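Local coordinates for 50S ribosomal protein L10 (Thermotoga maritima, PDB 1ZAV) that forms part of the ribosomal stalk, binding large-subunit rRNA and L7/L12 dimers, and probably has a central role in the ribosome's interaction with GTP-bound translation factors, at residues Ala28-Phe33 with Phe103-Ala109; Leu38-Arg42 with Arg54-Val58; Asn60-Asn64 with Leu79-Val85; Val97-Tyr101 with Val129-Ala133. All coordinates share one frame; numbering follows the deposited sequence.

Interaction 1: residues Ala28-Phe33 with Phe103-Ala109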
loop_
_atom_site.group_PDB
_atom_site.type_symbol
_atom_site.label_atom_id
_atom_site.label_comp_id
_atom_site.label_asym_id
_atom_site.label_seq_id
_atom_site.Cartn_x
_atom_site.Cartn_y
_atom_site.Cartn_z
ATOM N N ALA A 28 -9.215 -22.986 16.429
ATOM C CA ALA A 28 -10.618 -22.954 16.020
ATOM C C ALA A 28 -11.574 -23.773 16.883
ATOM O O ALA A 28 -11.217 -24.829 17.415
ATOM C CB ALA A 28 -10.730 -23.423 14.575
ATOM N N ASP A 29 -12.798 -23.270 17.006
ATOM C CA ASP A 29 -13.863 -23.948 17.732
ATOM C C ASP A 29 -14.519 -24.793 16.644
ATOM O O ASP A 29 -15.112 -24.245 15.717
ATOM C CB ASP A 29 -14.871 -22.928 18.270
ATOM C CG ASP A 29 -16.109 -23.577 18.861
ATOM O OD1 ASP A 29 -16.357 -24.775 18.600
ATOM O OD2 ASP A 29 -16.852 -22.878 19.581
ATOM N N PHE A 30 -14.407 -26.114 16.744
ATOM C CA PHE A 30 -14.978 -26.996 15.732
ATOM C C PHE A 30 -16.148 -27.823 16.273
ATOM O O PHE A 30 -16.559 -28.822 15.667
ATOM C CB PHE A 30 -13.880 -27.915 15.186
ATOM C CG PHE A 30 -14.185 -28.503 13.831
ATOM C CD1 PHE A 30 -14.377 -27.674 12.728
ATOM C CD2 PHE A 30 -14.269 -29.884 13.659
ATOM C CE1 PHE A 30 -14.644 -28.209 11.464
ATOM C CE2 PHE A 30 -14.537 -30.431 12.399
ATOM C CZ PHE A 30 -14.726 -29.591 11.302
ATOM N N LEU A 31 -16.683 -27.396 17.415
ATOM C CA LEU A 31 -17.807 -28.077 18.049
ATOM C C LEU A 31 -19.018 -28.084 17.122
ATOM O O LEU A 31 -19.269 -27.109 16.420
ATOM C CB LEU A 31 -18.178 -27.374 19.360
ATOM C CG LEU A 31 -17.121 -27.377 20.469
ATOM C CD1 LEU A 31 -17.548 -26.448 21.591
ATOM C CD2 LEU A 31 -16.937 -28.790 20.987
ATOM N N GLY A 32 -19.757 -29.188 17.111
ATOM C CA GLY A 32 -20.948 -29.263 16.278
ATOM C C GLY A 32 -20.747 -29.725 14.850
ATOM O O GLY A 32 -21.693 -30.194 14.212
ATOM N N PHE A 33 -19.531 -29.573 14.336
ATOM C CA PHE A 33 -19.214 -30.005 12.980
ATOM C C PHE A 33 -19.189 -31.532 12.951
ATOM O O PHE A 33 -18.871 -32.181 13.952
ATOM C CB PHE A 33 -17.850 -29.455 12.553
ATOM C CG PHE A 33 -17.864 -28.000 12.181
ATOM C CD1 PHE A 33 -18.142 -27.606 10.877
ATOM C CD2 PHE A 33 -17.585 -27.021 13.130
ATOM C CE1 PHE A 33 -18.134 -26.260 10.521
ATOM C CE2 PHE A 33 -17.578 -25.674 12.783
ATOM C CZ PHE A 33 -17.852 -25.293 11.476
ATOM N N PHE A 103 -14.375 -22.168 4.627
ATOM C CA PHE A 103 -15.069 -23.397 4.983
ATOM C C PHE A 103 -16.145 -23.066 6.009
ATOM O O PHE A 103 -17.291 -23.512 5.886
ATOM C CB PHE A 103 -14.097 -24.426 5.576
ATOM C CG PHE A 103 -14.751 -25.725 5.963
ATOM C CD1 PHE A 103 -15.033 -26.692 5.003
ATOM C CD2 PHE A 103 -15.091 -25.977 7.286
ATOM C CE1 PHE A 103 -15.648 -27.888 5.356
ATOM C CE2 PHE A 103 -15.707 -27.164 7.654
ATOM C CZ PHE A 103 -15.985 -28.128 6.685
ATOM N N TYR A 104 -15.770 -22.293 7.027
ATOM C CA TYR A 104 -16.713 -21.898 8.066
ATOM C C TYR A 104 -17.840 -21.091 7.428
ATOM O O TYR A 104 -18.992 -21.188 7.841
ATOM C CB TYR A 104 -16.016 -21.061 9.146
ATOM C CG TYR A 104 -15.463 -21.887 10.289
ATOM C CD1 TYR A 104 -14.560 -22.926 10.054
ATOM C CD2 TYR A 104 -15.877 -21.659 11.603
ATOM C CE1 TYR A 104 -14.085 -23.730 11.104
ATOM C CE2 TYR A 104 -15.409 -22.449 12.657
ATOM C CZ TYR A 104 -14.516 -23.484 12.398
ATOM O OH TYR A 104 -14.072 -24.277 13.430
ATOM N N LYS A 105 -17.495 -20.300 6.418
ATOM C CA LYS A 105 -18.487 -19.490 5.716
ATOM C C LYS A 105 -19.461 -20.370 4.942
ATOM O O LYS A 105 -20.675 -20.177 5.019
ATOM C CB LYS A 105 -17.802 -18.509 4.762
ATOM C CG LYS A 105 -17.456 -17.175 5.404
ATOM C CD LYS A 105 -16.723 -16.258 4.434
ATOM C CE LYS A 105 -17.529 -16.001 3.170
ATOM N NZ LYS A 105 -16.777 -15.141 2.213
ATOM N N ASP A 106 -18.926 -21.336 4.201
ATOM C CA ASP A 106 -19.753 -22.257 3.426
ATOM C C ASP A 106 -20.709 -23.012 4.350
ATOM O O ASP A 106 -21.828 -23.351 3.966
ATOM C CB ASP A 106 -18.875 -23.270 2.685
ATOM C CG ASP A 106 -17.953 -22.622 1.680
ATOM O OD1 ASP A 106 -17.128 -23.344 1.079
ATOM O OD2 ASP A 106 -18.050 -21.393 1.484
ATOM N N LYS A 107 -20.258 -23.282 5.572
ATOM C CA LYS A 107 -21.074 -24.001 6.539
ATOM C C LYS A 107 -21.949 -23.063 7.354
ATOM O O LYS A 107 -22.715 -23.501 8.210
ATOM C CB LYS A 107 -20.182 -24.836 7.465
ATOM C CG LYS A 107 -20.012 -26.275 7.004
ATOM C CD LYS A 107 -19.555 -26.342 5.555
ATOM C CE LYS A 107 -19.803 -27.717 4.971
ATOM N NZ LYS A 107 -19.425 -27.791 3.532
ATOM N N LYS A 108 -21.828 -21.770 7.084
ATOM C CA LYS A 108 -22.624 -20.771 7.784
ATOM C C LYS A 108 -22.332 -20.715 9.279
ATOM O O LYS A 108 -23.238 -20.516 10.088
ATOM C CB LYS A 108 -24.114 -21.053 7.558
ATOM C CG LYS A 108 -24.544 -20.963 6.101
ATOM C CD LYS A 108 -24.225 -19.587 5.512
ATOM C CE LYS A 108 -24.909 -18.459 6.289
ATOM N NZ LYS A 108 -26.402 -18.576 6.290
ATOM N N ALA A 109 -21.067 -20.882 9.647
ATOM C CA ALA A 109 -20.681 -20.849 11.052
ATOM C C ALA A 109 -20.208 -19.467 11.483
ATOM O O ALA A 109 -19.721 -18.686 10.670
ATOM C CB ALA A 109 -19.583 -21.875 11.307
#
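Phe33 puts the end of its ring over one face of Tyr104, with Phe33 CZ 3.8 Å above the centre of the tyrosine ring. The two planes are inclined at 48°, so the pair is oblique, neither stacked nor T-shaped. Phe33 CE1 lies 3.9 Å from Phe103 CE2 and meets Lys107 CB at the ring edge. Phe33 CZ also touches Ala109 CB, at 3.8 Å. Phe33 has CG beside its backbone N (chi1 -76°), and this swings the ring out of the type II turn Phe30-Phe33 toward the helix. Phe30 packs its ring face against Phe33 CB and offers an edge to Tyr104 OH, with Phe30 CD1 3.5 Å away. Tyr104 reaches past both phenylalanines. Its hydroxyl, Tyr104 OH, donates to Asp29 O at 2.5 Å, near the tyrosine ring plane; this length is doubtful, because the place of Asp29 O is less sure. Asp29 OD1 accepts from Leu31 N in an Asx turn and also pairs with Arg113. Across the contact, Lys108 has positive phi and closes helix 94-106 in a Schellman motif, and Ala109, just after it, points its CB toward Phe33. A phenylalanine in place of Tyr104 would probably keep much of the ring packing but leave Asp29 O without its hydroxyl partner. The contact joins the loop after strand 24-28 to the end of helix 94-106. Its chemistry is mainly aromatic. The phenol probably adds one polar link, so a mostly apolar joint gains a single directional tie to the loop backbone.

Interaction 2: residues Leu38-Arg42 with Arg54-Val58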
loop_
_atom_site.group_PDB
_atom_site.type_symbol
_atom_site.label_atom_id
_atom_site.label_comp_id
_atom_site.label_asym_id
_atom_site.label_seq_id
_atom_site.Cartn_x
_atom_site.Cartn_y
_atom_site.Cartn_z
ATOM N N LEU A 38 -15.244 -32.488 8.816
ATOM C CA LEU A 38 -13.822 -32.612 9.123
ATOM C C LEU A 38 -13.127 -33.173 7.882
ATOM O O LEU A 38 -12.113 -32.641 7.430
ATOM C CB LEU A 38 -13.633 -33.561 10.305
ATOM C CG LEU A 38 -12.204 -33.872 10.764
ATOM C CD1 LEU A 38 -11.476 -32.577 11.167
ATOM C CD2 LEU A 38 -12.281 -34.842 11.933
ATOM N N THR A 39 -13.697 -34.238 7.320
ATOM C CA THR A 39 -13.119 -34.869 6.137
ATOM C C THR A 39 -13.006 -33.876 4.979
ATOM O O THR A 39 -11.969 -33.800 4.322
ATOM C CB THR A 39 -13.949 -36.107 5.698
ATOM O OG1 THR A 39 -13.884 -37.110 6.719
ATOM C CG2 THR A 39 -13.397 -36.698 4.407
ATOM N N GLU A 40 -14.058 -33.095 4.749
ATOM C CA GLU A 40 -14.042 -32.109 3.669
ATOM C C GLU A 40 -13.003 -31.002 3.884
ATOM O O GLU A 40 -12.285 -30.629 2.957
ATOM C CB GLU A 40 -15.433 -31.491 3.494
ATOM C CG GLU A 40 -15.503 -30.415 2.417
ATOM C CD GLU A 40 -15.150 -30.941 1.034
ATOM O OE1 GLU A 40 -14.026 -31.459 0.852
ATOM O OE2 GLU A 40 -15.998 -30.835 0.123
ATOM N N LEU A 41 -12.917 -30.471 5.099
ATOM C CA LEU A 41 -11.934 -29.430 5.379
ATOM C C LEU A 41 -10.525 -29.986 5.168
ATOM O O LEU A 41 -9.673 -29.333 4.568
ATOM C CB LEU A 41 -12.079 -28.911 6.815
ATOM C CG LEU A 41 -11.043 -27.911 7.355
ATOM C CD1 LEU A 41 -10.926 -26.655 6.476
ATOM C CD2 LEU A 41 -11.458 -27.521 8.762
ATOM N N ARG A 42 -10.283 -31.195 5.665
ATOM C CA ARG A 42 -8.965 -31.807 5.517
ATOM C C ARG A 42 -8.623 -32.044 4.060
ATOM O O ARG A 42 -7.467 -31.930 3.662
ATOM C CB ARG A 42 -8.893 -33.122 6.292
ATOM C CG ARG A 42 -8.702 -32.913 7.780
ATOM C CD ARG A 42 -8.729 -34.221 8.536
ATOM N NE ARG A 42 -8.409 -34.012 9.945
ATOM C CZ ARG A 42 -8.593 -34.917 10.900
ATOM N NH1 ARG A 42 -9.101 -36.112 10.606
ATOM N NH2 ARG A 42 -8.258 -34.625 12.153
ATOM N N ARG A 54 -2.147 -29.608 8.771
ATOM C CA ARG A 54 -2.968 -30.530 9.542
ATOM C C ARG A 54 -4.048 -29.771 10.290
ATOM O O ARG A 54 -3.851 -28.614 10.638
ATOM C CB ARG A 54 -2.106 -31.277 10.568
ATOM C CG ARG A 54 -1.130 -32.246 9.956
ATOM C CD ARG A 54 -1.899 -33.316 9.205
ATOM N NE ARG A 54 -1.031 -34.173 8.413
ATOM C CZ ARG A 54 -0.112 -34.982 8.921
ATOM N NH1 ARG A 54 0.065 -35.044 10.238
ATOM N NH2 ARG A 54 0.621 -35.735 8.112
ATOM N N PHE A 55 -5.189 -30.421 10.508
ATOM C CA PHE A 55 -6.285 -29.837 11.275
ATOM C C PHE A 55 -6.718 -30.928 12.243
ATOM O O PHE A 55 -7.306 -31.932 11.832
ATOM C CB PHE A 55 -7.486 -29.442 10.394
ATOM C CG PHE A 55 -8.559 -28.703 11.153
ATOM C CD1 PHE A 55 -8.311 -27.425 11.659
ATOM C CD2 PHE A 55 -9.791 -29.300 11.416
ATOM C CE1 PHE A 55 -9.273 -26.753 12.422
ATOM C CE2 PHE A 55 -10.763 -28.640 12.176
ATOM C CZ PHE A 55 -10.501 -27.359 12.684
ATOM N N ARG A 56 -6.424 -30.735 13.525
ATOM C CA ARG A 56 -6.773 -31.725 14.536
ATOM C C ARG A 56 -7.383 -31.125 15.799
ATOM O O ARG A 56 -6.953 -30.072 16.271
ATOM C CB ARG A 56 -5.534 -32.525 14.948
ATOM C CG ARG A 56 -4.852 -33.294 13.834
ATOM C CD ARG A 56 -3.841 -34.284 14.414
ATOM N NE ARG A 56 -2.741 -33.627 15.118
ATOM C CZ ARG A 56 -1.805 -34.272 15.814
ATOM N NH1 ARG A 56 -1.836 -35.597 15.906
ATOM N NH2 ARG A 56 -0.828 -33.597 16.409
ATOM N N VAL A 57 -8.395 -31.802 16.334
ATOM C CA VAL A 57 -9.027 -31.365 17.571
ATOM C C VAL A 57 -8.074 -31.860 18.646
ATOM O O VAL A 57 -7.743 -33.047 18.685
ATOM C CB VAL A 57 -10.403 -32.027 17.782
ATOM C CG1 VAL A 57 -10.931 -31.690 19.176
ATOM C CG2 VAL A 57 -11.384 -31.541 16.715
ATOM N N VAL A 58 -7.616 -30.954 19.504
ATOM C CA VAL A 58 -6.676 -31.328 20.554
ATOM C C VAL A 58 -7.049 -30.750 21.915
ATOM O O VAL A 58 -7.356 -29.563 22.044
ATOM C CB VAL A 58 -5.242 -30.874 20.204
ATOM C CG1 VAL A 58 -4.266 -31.344 21.283
ATOM C CG2 VAL A 58 -4.841 -31.424 18.848
#
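Arg42 grips the backbone of Phe55 side-on, with two nitrogens on one oxygen. Arg42 NE is 3.0 Å from Phe55 O and Arg42 NH2 is 2.9 Å from the same atom. Phe55 O lies in the guanidinium plane. Both bonds are bent at the hydrogen, as expected when two donors share one acceptor. The arginine chain is extended from CG to NE, and it starts with CG beside the backbone N (chi1 -78°). This carries the guanidinium from the exposed flank of helix 35-49 across to strand 53-58. One face of the guanidinium is covered by Leu38 CD1, near its rim.

The Phe55 side chain fills the space between helix and strand. Its CG is anti to the backbone N (chi1 -174°), which sends the ring against the helix. Leu41 CD2 sits over one ring face, 3.7 Å from the Phe55 centroid, in a CH-pi contact. Leu38 CD1 meets the same ring at its edge, 3.7 Å from Phe55 CD2. Leu38 and Leu41 share one rotamer but use different methyls. Phe30 packs edge-to-face with Phe55, and Ile100 of helix 94-106 adds to this core.

The contact lays helix 35-49 on strand 53-58, the outermost strand on that side of this chain's sheet. The chemistry divides in two. Leucines and a phenylalanine make the buried part. At the more exposed margin, the Arg42 charge would probably polarise the Phe55 carbonyl, and the two bonds to one oxygen, with Leu38 CD1 over a face, fix the rotation of the guanidinium.

Interaction 3: residues Asn60-Asn64 with Leu79-Val85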
loop_
_atom_site.group_PDB
_atom_site.type_symbol
_atom_site.label_atom_id
_atom_site.label_comp_id
_atom_site.label_asym_id
_atom_site.label_seq_id
_atom_site.Cartn_x
_atom_site.Cartn_y
_atom_site.Cartn_z
ATOM N N ASN A 60 -7.126 -29.068 25.401
ATOM C CA ASN A 60 -6.466 -27.854 25.865
ATOM C C ASN A 60 -5.189 -28.094 26.665
ATOM O O ASN A 60 -4.152 -27.499 26.381
ATOM C CB ASN A 60 -7.438 -27.030 26.711
ATOM C CG ASN A 60 -8.609 -26.517 25.908
ATOM O OD1 ASN A 60 -8.429 -25.807 24.921
ATOM N ND2 ASN A 60 -9.821 -26.877 26.324
ATOM N N THR A 61 -5.270 -28.956 27.672
ATOM C CA THR A 61 -4.117 -29.244 28.516
ATOM C C THR A 61 -2.890 -29.591 27.678
ATOM O O THR A 61 -1.807 -29.061 27.913
ATOM C CB THR A 61 -4.425 -30.395 29.500
ATOM O OG1 THR A 61 -5.512 -30.014 30.358
ATOM C CG2 THR A 61 -3.201 -30.707 30.361
ATOM N N LEU A 62 -3.068 -30.471 26.697
ATOM C CA LEU A 62 -1.984 -30.883 25.803
ATOM C C LEU A 62 -1.446 -29.681 25.022
ATOM O O LEU A 62 -0.234 -29.483 24.924
ATOM C CB LEU A 62 -2.498 -31.930 24.813
ATOM C CG LEU A 62 -1.523 -32.846 24.065
ATOM C CD1 LEU A 62 -2.331 -33.681 23.080
ATOM C CD2 LEU A 62 -0.451 -32.059 23.330
ATOM N N LEU A 63 -2.354 -28.899 24.444
ATOM C CA LEU A 63 -1.965 -27.717 23.682
ATOM C C LEU A 63 -1.156 -26.758 24.546
ATOM O O LEU A 63 -0.110 -26.259 24.133
ATOM C CB LEU A 63 -3.204 -26.985 23.158
ATOM C CG LEU A 63 -3.915 -27.621 21.963
ATOM C CD1 LEU A 63 -5.062 -26.728 21.517
ATOM C CD2 LEU A 63 -2.923 -27.811 20.830
ATOM N N ASN A 64 -1.655 -26.506 25.751
ATOM C CA ASN A 64 -0.991 -25.604 26.669
ATOM C C ASN A 64 0.465 -26.018 26.925
ATOM O O ASN A 64 1.378 -25.233 26.705
ATOM C CB ASN A 64 -1.764 -25.534 27.987
ATOM C CG ASN A 64 -1.589 -24.198 28.691
ATOM O OD1 ASN A 64 -0.468 -23.774 28.970
ATOM N ND2 ASN A 64 -2.701 -23.528 28.978
ATOM N N LEU A 79 -7.250 -21.029 24.241
ATOM C CA LEU A 79 -7.565 -22.389 24.670
ATOM C C LEU A 79 -8.758 -22.550 25.604
ATOM O O LEU A 79 -8.810 -23.492 26.395
ATOM C CB LEU A 79 -6.331 -23.015 25.325
ATOM C CG LEU A 79 -5.046 -22.944 24.501
ATOM C CD1 LEU A 79 -3.901 -23.553 25.304
ATOM C CD2 LEU A 79 -5.234 -23.673 23.171
ATOM N N LYS A 80 -9.721 -21.645 25.507
ATOM C CA LYS A 80 -10.901 -21.718 26.352
ATOM C C LYS A 80 -11.953 -22.625 25.724
ATOM O O LYS A 80 -12.654 -22.228 24.793
ATOM C CB LYS A 80 -11.474 -20.313 26.579
ATOM C CG LYS A 80 -10.572 -19.404 27.413
ATOM C CD LYS A 80 -10.353 -19.977 28.811
ATOM C CE LYS A 80 -9.587 -19.015 29.717
ATOM N NZ LYS A 80 -8.185 -18.772 29.276
ATOM N N GLY A 81 -12.044 -23.850 26.238
ATOM C CA GLY A 81 -13.007 -24.812 25.732
ATOM C C GLY A 81 -12.390 -25.716 24.683
ATOM O O GLY A 81 -11.255 -25.479 24.268
ATOM N N PRO A 82 -13.100 -26.767 24.240
ATOM C CA PRO A 82 -12.559 -27.678 23.220
ATOM C C PRO A 82 -12.056 -26.883 22.017
ATOM O O PRO A 82 -12.794 -26.091 21.427
ATOM C CB PRO A 82 -13.748 -28.584 22.893
ATOM C CG PRO A 82 -14.944 -27.743 23.265
ATOM C CD PRO A 82 -14.504 -27.092 24.541
ATOM N N THR A 83 -10.795 -27.095 21.664
ATOM C CA THR A 83 -10.188 -26.355 20.568
ATOM C C THR A 83 -9.438 -27.215 19.568
ATOM O O THR A 83 -8.656 -28.089 19.937
ATOM C CB THR A 83 -9.213 -25.305 21.117
ATOM O OG1 THR A 83 -9.867 -24.529 22.130
ATOM C CG2 THR A 83 -8.741 -24.383 20.003
ATOM N N ALA A 84 -9.689 -26.962 18.290
ATOM C CA ALA A 84 -9.017 -27.691 17.229
ATOM C C ALA A 84 -7.866 -26.800 16.806
ATOM O O ALA A 84 -7.902 -25.584 17.022
ATOM C CB ALA A 84 -9.968 -27.928 16.062
ATOM N N VAL A 85 -6.844 -27.387 16.200
ATOM C CA VAL A 85 -5.703 -26.601 15.793
ATOM C C VAL A 85 -5.307 -26.841 14.339
ATOM O O VAL A 85 -5.167 -27.982 13.897
ATOM C CB VAL A 85 -4.492 -26.887 16.742
ATOM C CG1 VAL A 85 -3.981 -28.300 16.558
ATOM C CG2 VAL A 85 -3.405 -25.913 16.491
#
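Asn60 reaches from the first turn of helix 60-69 into the loop that leads to strand 83-88. Asn60 CB lies 3.8 Å from Leu79 O. CG stands beside the backbone N (chi1 -65°), which brings the amide up to two loop carbonyls, Leu79 O and Gly81 O. Asn60 ND2 makes a weak hydrogen bond to Gly81 O at 2.9 Å. Asn60 OD1 is 2.8 Å from Leu79 O, a pairing of two acceptors, and it is equally crowded by Gly81 O. Which end of the amide is oxygen is therefore doubtful. Gly81 O also accepts from Thr83 OG1 at 2.7 Å, and Thr83 OG1 is bound in turn by Lys115.

Beyond the amide the contact is apolar. Leu79 puts CD2 against Leu63 CD1 at 3.5 Å, tighter than usual for carbons. The other methyl, Leu79 CD1, lies along the backbone of Asn64, 3.7 Å from Asn64 N. The Asn64 side chain has its polar partner in Tyr75. Leu63 CD2 lies 4.4 Å from Val85 CG1.

The contact ties the start of helix 60-69 to the loop before strand 83-88. A weak and doubtful amide bond meets the loop backbone at the rim, while the leucines give the firmer grip on the apolar side.

Interaction 4: residues Val97-Tyr101 with Val129-Ala133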
loop_
_atom_site.group_PDB
_atom_site.type_symbol
_atom_site.label_atom_id
_atom_site.label_comp_id
_atom_site.label_asym_id
_atom_site.label_seq_id
_atom_site.Cartn_x
_atom_site.Cartn_y
_atom_site.Cartn_z
ATOM N N VAL A 97 -5.263 -20.345 5.961
ATOM C CA VAL A 97 -6.190 -19.484 6.687
ATOM C C VAL A 97 -7.411 -19.237 5.783
ATOM O O VAL A 97 -8.558 -19.358 6.219
ATOM C CB VAL A 97 -5.530 -18.150 7.069
ATOM C CG1 VAL A 97 -6.519 -17.294 7.875
ATOM C CG2 VAL A 97 -4.252 -18.412 7.895
ATOM N N LYS A 98 -7.158 -18.923 4.518
ATOM C CA LYS A 98 -8.243 -18.683 3.560
ATOM C C LYS A 98 -9.155 -19.894 3.435
ATOM O O LYS A 98 -10.382 -19.762 3.368
ATOM C CB LYS A 98 -7.676 -18.354 2.177
ATOM C CG LYS A 98 -8.755 -18.020 1.143
ATOM C CD LYS A 98 -8.220 -18.073 -0.280
ATOM C CE LYS A 98 -6.931 -17.274 -0.438
ATOM N NZ LYS A 98 -7.109 -15.822 -0.143
ATOM N N ILE A 99 -8.550 -21.079 3.382
ATOM C CA ILE A 99 -9.311 -22.311 3.262
ATOM C C ILE A 99 -10.270 -22.538 4.434
ATOM O O ILE A 99 -11.439 -22.861 4.229
ATOM C CB ILE A 99 -8.364 -23.552 3.113
ATOM C CG1 ILE A 99 -7.654 -23.497 1.757
ATOM C CG2 ILE A 99 -9.162 -24.858 3.222
ATOM C CD1 ILE A 99 -6.577 -24.553 1.563
ATOM N N ILE A 100 -9.794 -22.367 5.665
ATOM C CA ILE A 100 -10.671 -22.607 6.797
ATOM C C ILE A 100 -11.665 -21.466 6.985
ATOM O O ILE A 100 -12.765 -21.665 7.500
ATOM C CB ILE A 100 -9.869 -22.828 8.103
ATOM C CG1 ILE A 100 -10.787 -23.425 9.176
ATOM C CG2 ILE A 100 -9.268 -21.520 8.567
ATOM C CD1 ILE A 100 -10.068 -23.800 10.464
ATOM N N TYR A 101 -11.277 -20.270 6.564
ATOM C CA TYR A 101 -12.163 -19.109 6.665
ATOM C C TYR A 101 -13.372 -19.346 5.744
ATOM O O TYR A 101 -14.521 -19.199 6.156
ATOM C CB TYR A 101 -11.433 -17.838 6.218
ATOM C CG TYR A 101 -12.274 -16.577 6.307
ATOM C CD1 TYR A 101 -12.497 -15.949 7.533
ATOM C CD2 TYR A 101 -12.855 -16.019 5.164
ATOM C CE1 TYR A 101 -13.279 -14.788 7.619
ATOM C CE2 TYR A 101 -13.639 -14.864 5.238
ATOM C CZ TYR A 101 -13.845 -14.255 6.470
ATOM O OH TYR A 101 -14.614 -13.114 6.548
ATOM N N VAL A 129 -8.212 -12.559 11.475
ATOM C CA VAL A 129 -8.295 -13.728 10.602
ATOM C C VAL A 129 -8.798 -13.300 9.223
ATOM O O VAL A 129 -8.239 -13.695 8.198
ATOM C CB VAL A 129 -9.248 -14.808 11.178
ATOM C CG1 VAL A 129 -9.349 -15.982 10.211
ATOM C CG2 VAL A 129 -8.738 -15.281 12.526
ATOM N N GLU A 130 -9.847 -12.482 9.206
ATOM C CA GLU A 130 -10.416 -11.992 7.953
ATOM C C GLU A 130 -9.350 -11.292 7.105
ATOM O O GLU A 130 -9.319 -11.439 5.883
ATOM C CB GLU A 130 -11.555 -11.008 8.236
ATOM C CG GLU A 130 -12.236 -10.487 6.976
ATOM C CD GLU A 130 -13.261 -9.397 7.258
ATOM O OE1 GLU A 130 -13.892 -8.920 6.291
ATOM O OE2 GLU A 130 -13.430 -9.016 8.437
ATOM N N ASN A 131 -8.478 -10.527 7.755
ATOM C CA ASN A 131 -7.422 -9.809 7.046
ATOM C C ASN A 131 -6.557 -10.795 6.266
ATOM O O ASN A 131 -6.334 -10.641 5.062
ATOM C CB ASN A 131 -6.536 -9.037 8.034
ATOM C CG ASN A 131 -7.296 -7.960 8.794
ATOM O OD1 ASN A 131 -6.742 -7.309 9.685
ATOM N ND2 ASN A 131 -8.564 -7.762 8.444
ATOM N N ILE A 132 -6.067 -11.806 6.969
ATOM C CA ILE A 132 -5.221 -12.822 6.360
ATOM C C ILE A 132 -5.980 -13.541 5.250
ATOM O O ILE A 132 -5.466 -13.723 4.153
ATOM C CB ILE A 132 -4.777 -13.866 7.412
ATOM C CG1 ILE A 132 -4.090 -13.159 8.586
ATOM C CG2 ILE A 132 -3.835 -14.879 6.772
ATOM C CD1 ILE A 132 -3.858 -14.051 9.790
ATOM N N ALA A 133 -7.212 -13.935 5.542
ATOM C CA ALA A 133 -8.038 -14.663 4.583
ATOM C C ALA A 133 -8.269 -13.926 3.279
ATOM O O ALA A 133 -8.390 -14.548 2.217
ATOM C CB ALA A 133 -9.374 -15.011 5.214
#
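Val97 opens the contact by meeting two residues of helix 126-133. Val97 CB lies 3.7 Å from Ile132 CG2, and Val97 CG1 is 3.9 Å from Val129 CG1. The side chains of Val97 and Ile132 cross at about a right angle. Lys98 comes next and runs out along the flank. Its chain bends at chi3 (-50°) and again at chi4, which folds Lys98 NZ back onto Ala133 O at 3.0 Å. The ammonium is tilted 31° from the carbonyl plane.

Tyr101 ends the walk with its ring laid against Ala133. Ala133 CB lies over one face, 3.9 Å from the Tyr101 ring centroid, as a CH-pi contact. Tyr101 CD1 touches Val129 CG1, and Tyr101 OH lies alongside Glu130 CG at 3.6 Å. A serine in place of Tyr101 would probably open a gap over the Ala133 methyl and leave Val129 and Glu130 with less cover.

The two helix segments cross at -115°, and Leu114 of strand 114-119 packs on both Tyr101 and Val129. The small Ala133 is consistent with the close backbone approach there, its CA lying 4.2 Å from Lys98 CA. A lysine meets the carbonyl at the last residue of helix 126-133, where its charge would probably offset the partial negative charge at the helix C-terminal end.

Overall arrangement
Interactions 1, 2 and 4 meet around helix 94-106, which interactions 1 and 4 share. The centres of interactions 1 and 4 are about 13 Å apart. Ile100 CD1 of interaction 4 lies 3.6 Å from Phe55 CE1 of interaction 2. Interactions 1 and 2 have centres about 11 Å apart and touch through Phe103 and Leu41, and through Phe30 and Leu38. Ala28 O of interaction 1 lies 2.8 Å from Ala84 N of interaction 3, a probable hydrogen bond. Interactions 2 and 3 are linked by the neighbouring strands 53-58 and 83-88, where Arg56 O lies 2.7 Å from Val85 N. Interactions 3 and 4 do not touch. Helix 126-133 precedes the region 138-180 that binds L7/L12 dimers.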